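Putative mandelate racemase (PDB 2O56) is a magnesium-binding member of the enolase superfamily of unconfirmed function, probably a hydro-lyase (dehydratase) of the mandelate racemase type. Local coordinates at residues A[134-139]-A[348-353]; A[319-324]-A[344-349]. One frame throughout, in Å; residues are numbered along the deposited sequence.

Contact 1 (A[134-139]-A[348-353]); sequences ASQLQF and ELHRYA
Ser135 and Leu349 meet where the barrel of the enolase-superfamily fold closes on itself, its last strand, 347-350, lying parallel to its first, 130-135. Ser135 N donates to Leu349 O at 2.8 Å, and Ala134 pairs with Leu349 in the parallel register. Beyond Ser135 and His350 the two chains part.

Ser135 OG, anti to its own backbone nitrogen (chi1 -168°), reaches toward the carboxylate of Glu348. It gives its hydrogen to Glu348 OE2 at 2.6 Å, on the anti lone pair, the one turned away from OE1. The same oxygen also forms a salt bridge with Lys172 NZ, so it is gripped from two residues. Ser135 CB sits over one face of the His350 ring, 4.2 Å from its centroid and close to the ring normal, a CH-pi contact. Gln136 CG comes alongside that ring obliquely, 3.8 Å from His350 CE1.

The Gln136 amide is fixed at both ends: its OE1 accepts from Gln138 NE2 (2.8 Å), while its NE2 donates to Glu221, a ligand of the bound magnesium. Gln136 is therefore a second-shell residue, its side chain about 4 Å from the metal at nearest atoms. Arg351 turns an edge of its guanidinium to Phe139 O, although the modelled separation is too short to be trusted in detail, and the nature of this approach stays doubtful. Between the diverging backbones one water bridges the gap, donating to Ser135 O at 2.7 Å and accepting from Arg351 N at 2.9 Å.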
ATOM      1  N   ALA A 134      35.179 -18.419  11.251  1.00 28.62           N
ATOM      2  CA  ALA A 134      35.181 -19.231  12.464  1.00 29.79           C
ATOM      3  C   ALA A 134      33.890 -18.962  13.220  1.00 27.26           C
ATOM      4  O   ALA A 134      33.649 -17.836  13.655  1.00 30.17           O
ATOM      5  CB  ALA A 134      36.380 -18.851  13.342  1.00 28.66           C
ATOM      6  N   SER A 135      33.051 -19.985  13.355  1.00 26.74           N
ATOM      7  CA  SER A 135      31.664 -19.789  13.825  1.00 27.60           C
ATOM      8  C   SER A 135      31.553 -20.099  15.319  1.00 35.50           C
ATOM      9  O   SER A 135      32.201 -21.023  15.812  1.00 40.29           O
ATOM     10  CB  SER A 135      30.708 -20.706  13.056  1.00 31.87           C
ATOM     11  OG  SER A 135      29.344 -20.343  13.282  1.00 29.78           O
ATOM     12  N   GLN A 136      30.726 -19.317  16.020  1.00 30.60           N
ATOM     13  CA  GLN A 136      30.364 -19.531  17.430  1.00 33.55           C
ATOM     14  C   GLN A 136      31.504 -19.474  18.464  1.00 31.02           C
ATOM     15  O   GLN A 136      31.687 -20.396  19.263  1.00 31.87           O
ATOM     16  CB  GLN A 136      29.466 -20.766  17.631  1.00 35.83           C
ATOM     17  CG  GLN A 136      28.355 -20.978  16.575  1.00 38.31           C
ATOM     18  CD  GLN A 136      27.209 -19.945  16.612  1.00 45.77           C
ATOM     19  OE1 GLN A 136      27.244 -18.962  17.352  1.00 59.73           O
ATOM     20  NE2 GLN A 136      26.188 -20.178  15.791  1.00 46.68           N
ATOM     21  N   LEU A 137      32.239 -18.368  18.447  1.00 29.75           N
ATOM     22  CA  LEU A 137      33.389 -18.132  19.312  1.00 33.10           C
ATOM     23  C   LEU A 137      33.102 -18.083  20.807  1.00 41.68           C
ATOM     24  O   LEU A 137      34.031 -18.157  21.606  1.00 45.76           O
ATOM     25  CB  LEU A 137      34.087 -16.826  18.914  1.00 28.24           C
ATOM     26  CG  LEU A 137      35.365 -16.882  18.085  1.00 44.93           C
ATOM     27  CD1 LEU A 137      35.304 -17.886  16.951  1.00 41.89           C
ATOM     28  CD2 LEU A 137      35.624 -15.509  17.563  1.00 38.00           C
ATOM     29  N   GLN A 138      31.830 -17.952  21.188  1.00 34.99           N
ATOM     30  CA  GLN A 138      31.422 -18.049  22.591  1.00 30.55           C
ATOM     31  C   GLN A 138      31.775 -19.401  23.198  1.00 30.14           C
ATOM     32  O   GLN A 138      31.815 -19.552  24.420  1.00 38.23           O
ATOM     33  CB  GLN A 138      29.931 -17.744  22.780  1.00 29.57           C
ATOM     34  CG  GLN A 138      28.976 -18.769  22.112  1.00 26.21           C
ATOM     35  CD  GLN A 138      28.666 -18.435  20.662  1.00 29.35           C
ATOM     36  OE1 GLN A 138      29.366 -17.653  20.026  1.00 30.28           O
ATOM     37  NE2 GLN A 138      27.591 -19.019  20.141  1.00 28.57           N
ATOM     38  N   PHE A 139      32.055 -20.377  22.342  1.00 34.72           N
ATOM     39  CA  PHE A 139      32.421 -21.702  22.812  1.00 36.17           C
ATOM     40  C   PHE A 139      33.906 -21.968  22.641  1.00 36.27           C
ATOM     41  O   PHE A 139      34.369 -23.094  22.821  1.00 40.54           O
ATOM     42  CB  PHE A 139      31.595 -22.767  22.095  1.00 32.66           C
ATOM     43  CG  PHE A 139      30.112 -22.604  22.274  1.00 40.68           C
ATOM     44  CD1 PHE A 139      29.561 -22.427  23.538  1.00 35.47           C
ATOM     45  CD2 PHE A 139      29.265 -22.637  21.177  1.00 40.96           C
ATOM     46  CE1 PHE A 139      28.197 -22.282  23.704  1.00 41.54           C
ATOM     47  CE2 PHE A 139      27.884 -22.495  21.334  1.00 43.25           C
ATOM     48  CZ  PHE A 139      27.350 -22.325  22.597  1.00 34.97           C
ATOM     49  N   GLU A 348      30.388 -21.016   6.575  1.00 23.73           N
ATOM     50  CA  GLU A 348      30.391 -21.146   8.036  1.00 23.88           C
ATOM     51  C   GLU A 348      31.184 -22.359   8.508  1.00 31.09           C
ATOM     52  O   GLU A 348      30.852 -23.490   8.164  1.00 27.93           O
ATOM     53  CB  GLU A 348      28.955 -21.263   8.571  1.00 26.53           C
ATOM     54  CG  GLU A 348      28.865 -21.505  10.082  1.00 26.78           C
ATOM     55  CD  GLU A 348      27.438 -21.429  10.632  1.00 38.41           C
ATOM     56  OE1 GLU A 348      26.491 -21.714   9.870  1.00 26.15           O
ATOM     57  OE2 GLU A 348      27.269 -21.105  11.833  1.00 33.96           O
ATOM     58  N   LEU A 349      32.190 -22.132   9.346  1.00 26.36           N
ATOM     59  CA  LEU A 349      32.952 -23.247   9.915  1.00 27.78           C
ATOM     60  C   LEU A 349      32.841 -23.348  11.430  1.00 27.96           C
ATOM     61  O   LEU A 349      33.297 -22.460  12.154  1.00 28.27           O
ATOM     62  CB  LEU A 349      34.427 -23.175   9.510  1.00 30.59           C
ATOM     63  CG  LEU A 349      35.337 -24.231  10.147  1.00 36.27           C
ATOM     64  CD1 LEU A 349      35.285 -25.521   9.371  1.00 34.37           C
ATOM     65  CD2 LEU A 349      36.739 -23.719  10.229  1.00 35.58           C
ATOM     66  N   HIS A 350      32.260 -24.443  11.911  1.00 32.72           N
ATOM     67  CA  HIS A 350      32.286 -24.732  13.335  1.00 34.18           C
ATOM     68  C   HIS A 350      33.548 -25.493  13.683  1.00 34.49           C
ATOM     69  O   HIS A 350      34.070 -26.252  12.866  1.00 39.61           O
ATOM     70  CB  HIS A 350      31.113 -25.590  13.736  1.00 39.19           C
ATOM     71  CG  HIS A 350      29.784 -24.950  13.515  1.00 35.58           C
ATOM     72  ND1 HIS A 350      29.112 -24.269  14.509  1.00 40.30           N
ATOM     73  CD2 HIS A 350      28.995 -24.899  12.418  1.00 39.00           C
ATOM     74  CE1 HIS A 350      27.962 -23.826  14.029  1.00 44.22           C
ATOM     75  NE2 HIS A 350      27.864 -24.199  12.764  1.00 42.78           N
ATOM     76  N   ARG A 351      34.009 -25.296  14.915  1.00 40.04           N
ATOM     77  CA  ARG A 351      35.204 -25.963  15.424  1.00 43.46           C
ATOM     78  C   ARG A 351      35.073 -27.492  15.414  1.00 46.03           C
ATOM     79  O   ARG A 351      36.005 -28.196  15.017  1.00 43.63           O
ATOM     80  CB  ARG A 351      35.512 -25.466  16.830  1.00 47.68           C
ATOM     81  CG  ARG A 351      36.950 -25.674  17.255  1.00 56.31           C
ATOM     82  CD  ARG A 351      37.010 -26.299  18.639  1.00 58.92           C
ATOM     83  NE  ARG A 351      36.427 -25.441  19.662  1.00 61.84           N
ATOM     84  CZ  ARG A 351      35.325 -25.732  20.343  1.00 76.14           C
ATOM     85  NH1 ARG A 351      34.870 -24.881  21.252  1.00 72.05           N
ATOM     86  NH2 ARG A 351      34.676 -26.871  20.115  1.00 79.09           N
ATOM     87  N   TYR A 352      33.910 -27.997  15.820  1.00 39.19           N
ATOM     88  CA  TYR A 352      33.686 -29.446  15.959  1.00 44.77           C
ATOM     89  C   TYR A 352      33.842 -30.175  14.623  1.00 48.77           C
ATOM     90  O   TYR A 352      34.147 -31.360  14.597  1.00 50.43           O
ATOM     91  CB  TYR A 352      32.290 -29.735  16.546  1.00 44.04           C
ATOM     92  CG  TYR A 352      31.205 -29.661  15.501  1.00 50.03           C
ATOM     93  CD1 TYR A 352      30.937 -30.751  14.659  1.00 44.46           C
ATOM     94  CD2 TYR A 352      30.464 -28.496  15.330  1.00 45.71           C
ATOM     95  CE1 TYR A 352      29.979 -30.672  13.679  1.00 51.95           C
ATOM     96  CE2 TYR A 352      29.482 -28.415  14.354  1.00 42.26           C
ATOM     97  CZ  TYR A 352      29.250 -29.505  13.530  1.00 42.15           C
ATOM     98  OH  TYR A 352      28.281 -29.425  12.554  1.00 47.00           O
ATOM     99  N   ALA A 353      33.611 -29.455  13.524  1.00 43.47           N
ATOM    100  CA  ALA A 353      33.630 -30.021  12.181  1.00 43.46           C
ATOM    101  C   ALA A 353      35.043 -30.465  11.759  1.00 45.89           C
ATOM    102  O   ALA A 353      35.205 -31.309  10.873  1.00 45.33           O
ATOM    103  CB  ALA A 353      33.084 -29.010  11.189  1.00 34.68           C
TER
HETATM  104  O   HOH W   1      32.519 -23.544  16.736  1.00 41.14           O

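Contact 2 (A[319-324]-A[344-349])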
ATOM      1  N   THR A 319      22.918 -12.045  -1.038  1.00 25.77           N
ATOM      2  CA  THR A 319      24.037 -12.960  -1.117  1.00 22.06           C
ATOM      3  C   THR A 319      23.814 -14.088  -0.112  1.00 26.72           C
ATOM      4  O   THR A 319      22.919 -14.011   0.731  1.00 27.20           O
ATOM      5  CB  THR A 319      25.364 -12.258  -0.861  1.00 22.07           C
ATOM      6  OG1 THR A 319      25.294 -11.581   0.394  1.00 29.03           O
ATOM      7  CG2 THR A 319      25.634 -11.264  -1.951  1.00 25.90           C
ATOM      8  N   VAL A 320      24.590 -15.154  -0.255  1.00 23.10           N
ATOM      9  CA  VAL A 320      24.254 -16.427   0.358  1.00 23.60           C
ATOM     10  C   VAL A 320      25.418 -16.915   1.203  1.00 27.35           C
ATOM     11  O   VAL A 320      26.555 -16.994   0.730  1.00 28.82           O
ATOM     12  CB  VAL A 320      23.919 -17.485  -0.698  1.00 22.48           C
ATOM     13  CG1 VAL A 320      23.537 -18.804  -0.040  1.00 25.67           C
ATOM     14  CG2 VAL A 320      22.804 -16.981  -1.625  1.00 16.18           C
ATOM     15  N   GLN A 321      25.120 -17.230   2.458  1.00 25.69           N
ATOM     16  CA  GLN A 321      25.994 -18.029   3.290  1.00 23.40           C
ATOM     17  C   GLN A 321      25.209 -19.264   3.696  1.00 23.12           C
ATOM     18  O   GLN A 321      24.343 -19.166   4.548  1.00 24.16           O
ATOM     19  CB  GLN A 321      26.359 -17.237   4.559  1.00 20.00           C
ATOM     20  CG  GLN A 321      27.164 -18.090   5.564  1.00 26.15           C
ATOM     21  CD  GLN A 321      26.550 -18.136   6.941  1.00 25.19           C
ATOM     22  OE1 GLN A 321      26.548 -17.137   7.674  1.00 26.82           O
ATOM     23  NE2 GLN A 321      26.060 -19.298   7.323  1.00 26.33           N
ATOM     24  N   ILE A 322      25.500 -20.413   3.094  1.00 26.56           N
ATOM     25  CA  ILE A 322      24.849 -21.661   3.479  1.00 25.04           C
ATOM     26  C   ILE A 322      25.016 -21.883   4.977  1.00 30.35           C
ATOM     27  O   ILE A 322      26.112 -21.722   5.521  1.00 28.03           O
ATOM     28  CB  ILE A 322      25.374 -22.880   2.654  1.00 26.75           C
ATOM     29  CG1 ILE A 322      25.154 -22.648   1.155  1.00 27.44           C
ATOM     30  CG2 ILE A 322      24.630 -24.183   3.023  1.00 27.88           C
ATOM     31  CD1 ILE A 322      23.695 -22.476   0.754  1.00 22.71           C
ATOM     32  N   HIS A 323      23.920 -22.196   5.657  1.00 23.02           N
ATOM     33  CA  HIS A 323      24.006 -22.613   7.048  1.00 22.98           C
ATOM     34  C   HIS A 323      24.550 -24.035   7.113  1.00 25.06           C
ATOM     35  O   HIS A 323      24.001 -24.941   6.496  1.00 27.28           O
ATOM     36  CB  HIS A 323      22.653 -22.548   7.754  1.00 24.42           C
ATOM     37  CG  HIS A 323      22.684 -23.113   9.138  1.00 29.05           C
ATOM     38  ND1 HIS A 323      22.353 -24.423   9.414  1.00 32.62           N
ATOM     39  CD2 HIS A 323      23.075 -22.568  10.313  1.00 28.89           C
ATOM     40  CE1 HIS A 323      22.519 -24.654  10.704  1.00 38.93           C
ATOM     41  NE2 HIS A 323      22.949 -23.542  11.275  1.00 29.02           N
ATOM     42  N   VAL A 324      25.637 -24.229   7.854  1.00 25.44           N
ATOM     43  CA  VAL A 324      26.214 -25.558   8.007  1.00 28.14           C
ATOM     44  C   VAL A 324      26.404 -25.882   9.484  1.00 34.64           C
ATOM     45  O   VAL A 324      27.244 -25.280  10.153  1.00 33.50           O
ATOM     46  CB  VAL A 324      27.581 -25.700   7.271  1.00 28.15           C
ATOM     47  CG1 VAL A 324      28.122 -27.127   7.410  1.00 29.40           C
ATOM     48  CG2 VAL A 324      27.445 -25.371   5.797  1.00 30.18           C
ATOM     49  N   PHE A 344      27.411 -15.841  -3.771  1.00 25.82           N
ATOM     50  CA  PHE A 344      27.972 -16.372  -2.536  1.00 26.71           C
ATOM     51  C   PHE A 344      28.658 -15.229  -1.787  1.00 25.49           C
ATOM     52  O   PHE A 344      29.309 -14.409  -2.425  1.00 29.45           O
ATOM     53  CB  PHE A 344      28.995 -17.454  -2.896  1.00 25.90           C
ATOM     54  CG  PHE A 344      29.870 -17.873  -1.761  1.00 20.78           C
ATOM     55  CD1 PHE A 344      29.375 -18.662  -0.732  1.00 22.85           C
ATOM     56  CD2 PHE A 344      31.203 -17.477  -1.716  1.00 28.56           C
ATOM     57  CE1 PHE A 344      30.190 -19.056   0.300  1.00 29.00           C
ATOM     58  CE2 PHE A 344      32.021 -17.879  -0.684  1.00 22.26           C
ATOM     59  CZ  PHE A 344      31.520 -18.659   0.323  1.00 21.10           C
ATOM     60  N   VAL A 345      28.563 -15.222  -0.468  1.00 23.12           N
ATOM     61  CA  VAL A 345      29.383 -14.381   0.382  1.00 24.59           C
ATOM     62  C   VAL A 345      30.471 -15.054   1.214  1.00 28.95           C
ATOM     63  O   VAL A 345      31.582 -14.717   1.082  1.00 23.73           O
ATOM     64  CB  VAL A 345      28.607 -13.345   1.227  1.00 30.32           C
ATOM     65  CG1 VAL A 345      27.530 -13.944   2.025  1.00 24.70           C
ATOM     66  CG2 VAL A 345      29.559 -12.488   2.125  1.00 21.74           C
ATOM     67  N   ILE A 346      30.095 -15.966   2.089  1.00 26.91           N
ATOM     68  CA  ILE A 346      31.037 -16.587   3.024  1.00 25.74           C
ATOM     69  C   ILE A 346      30.525 -17.965   3.469  1.00 32.39           C
ATOM     70  O   ILE A 346      29.329 -18.246   3.363  1.00 28.62           O
ATOM     71  CB  ILE A 346      31.420 -15.624   4.194  1.00 27.45           C
ATOM     72  CG1 ILE A 346      32.773 -15.992   4.822  1.00 25.65           C
ATOM     73  CG2 ILE A 346      30.293 -15.462   5.209  1.00 23.65           C
ATOM     74  CD1 ILE A 346      33.329 -14.899   5.766  1.00 21.40           C
ATOM     75  N   HIS A 347      31.435 -18.845   3.884  1.00 25.36           N
ATOM     76  CA  HIS A 347      31.088 -20.173   4.391  1.00 25.55           C
ATOM     77  C   HIS A 347      31.229 -20.214   5.923  1.00 28.47           C
ATOM     78  O   HIS A 347      32.085 -19.525   6.499  1.00 29.17           O
ATOM     79  CB  HIS A 347      31.990 -21.226   3.713  1.00 30.09           C
ATOM     80  CG  HIS A 347      31.745 -22.644   4.144  1.00 26.90           C
ATOM     81  ND1 HIS A 347      30.985 -23.528   3.403  1.00 25.12           N
ATOM     82  CD2 HIS A 347      32.195 -23.343   5.216  1.00 23.03           C
ATOM     83  CE1 HIS A 347      30.952 -24.697   4.019  1.00 27.98           C
ATOM     84  NE2 HIS A 347      31.670 -24.610   5.124  1.00 28.43           N
ATOM     85  N   GLU A 348      30.388 -21.016   6.575  1.00 23.73           N
ATOM     86  CA  GLU A 348      30.391 -21.146   8.036  1.00 23.88           C
ATOM     87  C   GLU A 348      31.184 -22.359   8.508  1.00 31.09           C
ATOM     88  O   GLU A 348      30.852 -23.490   8.164  1.00 27.93           O
ATOM     89  CB  GLU A 348      28.955 -21.263   8.571  1.00 26.53           C
ATOM     90  CG  GLU A 348      28.865 -21.505  10.082  1.00 26.78           C
ATOM     91  CD  GLU A 348      27.438 -21.429  10.632  1.00 38.41           C
ATOM     92  OE1 GLU A 348      26.491 -21.714   9.870  1.00 26.15           O
ATOM     93  OE2 GLU A 348      27.269 -21.105  11.833  1.00 33.96           O
ATOM     94  N   LEU A 349      32.190 -22.132   9.346  1.00 26.36           N
ATOM     95  CA  LEU A 349      32.952 -23.247   9.915  1.00 27.78           C
ATOM     96  C   LEU A 349      32.841 -23.348  11.430  1.00 27.96           C
ATOM     97  O   LEU A 349      33.297 -22.460  12.154  1.00 28.27           O
ATOM     98  CB  LEU A 349      34.427 -23.175   9.510  1.00 30.59           C
ATOM     99  CG  LEU A 349      35.337 -24.231  10.147  1.00 36.27           C
ATOM    100  CD1 LEU A 349      35.285 -25.521   9.371  1.00 34.37           C
ATOM    101  CD2 LEU A 349      36.739 -23.719  10.229  1.00 35.58           C
TER
HETATM  102  O   HOH W   2      24.658 -19.679   9.742  1.00 29.51           O
HETATM  103  O   HOH W   3      28.504 -22.147   4.684  1.00 29.44           O
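With chi1 at 174°, Gln321 carries its CG opposite the backbone nitrogen, and the bend at chi2 (-125°) then swings the amide toward Glu348, whose chain runs out straight to meet it. The two flat ends are steeply inclined to each other and do not bond directly. A water joins them, accepting from Gln321 NE2 and donating to Glu348 OE1 at 2.7 Å. Gln321 NE2 spends its other hydrogen on Ile322 O (3.0 Å), and Gln321 OE1 accepts from Tyr245, Tyr133 and Gln294, so the amide cannot easily rotate. Glu348 OE1 also takes a weak, 3.3 Å bond from Val324 N and lies beside CD2 of His323.

Direct backbone pairing is confined to the start, where Val345 N donates to Val320 O at 2.9 Å and almost straight (178°). Next to it the CG1 methyl of Val345 packs on Thr319 OG1, the side chains crossing at about a right angle; Pro192 of the second subunit packs on Val345 too. Further along the two segments draw apart, and a second water spans them, donating to Ile322 O at 2.6 Å and accepting from Glu348 N at 2.9 Å. Ile346 O is buried without a polar partner in the model; the CG of Gln321 presses on it at 3.1 Å, and Gln321 CA makes a CA-H...O contact with it. Val324 CG2 leans obliquely on the ring of His347, which bonds through ND1 to Glu338.

His323 lies near the bound magnesium and bonds through ND1 to Asp296, a pairing that recalls the His-Asp dyad of mandelate racemase. The whole is a beta-alpha-beta unit, strand 319-320, helix 328-340 and strand 347-350, the last of the enolase-superfamily barrel.

Both contacts are buried and share the last barrel strand, 347-350, seen from its two flanks: contact 1 joins it to the first strand, 130-135, and contact 2 to the one before it, 319-320. Glu348 works in both, using one carboxylate oxygen for each side. The chain distance differs sharply, since contact 1 brings together segments some 209 residues apart and contact 2 spans a single crossover. Both use bridging water, but contact 1 relies on a serine-carboxylate bond and a ring face, contact 2 on an amide network and aliphatic packing. They touch where His350 CD2 meets Val324 O. A neighbouring subunit reaches only contact 2.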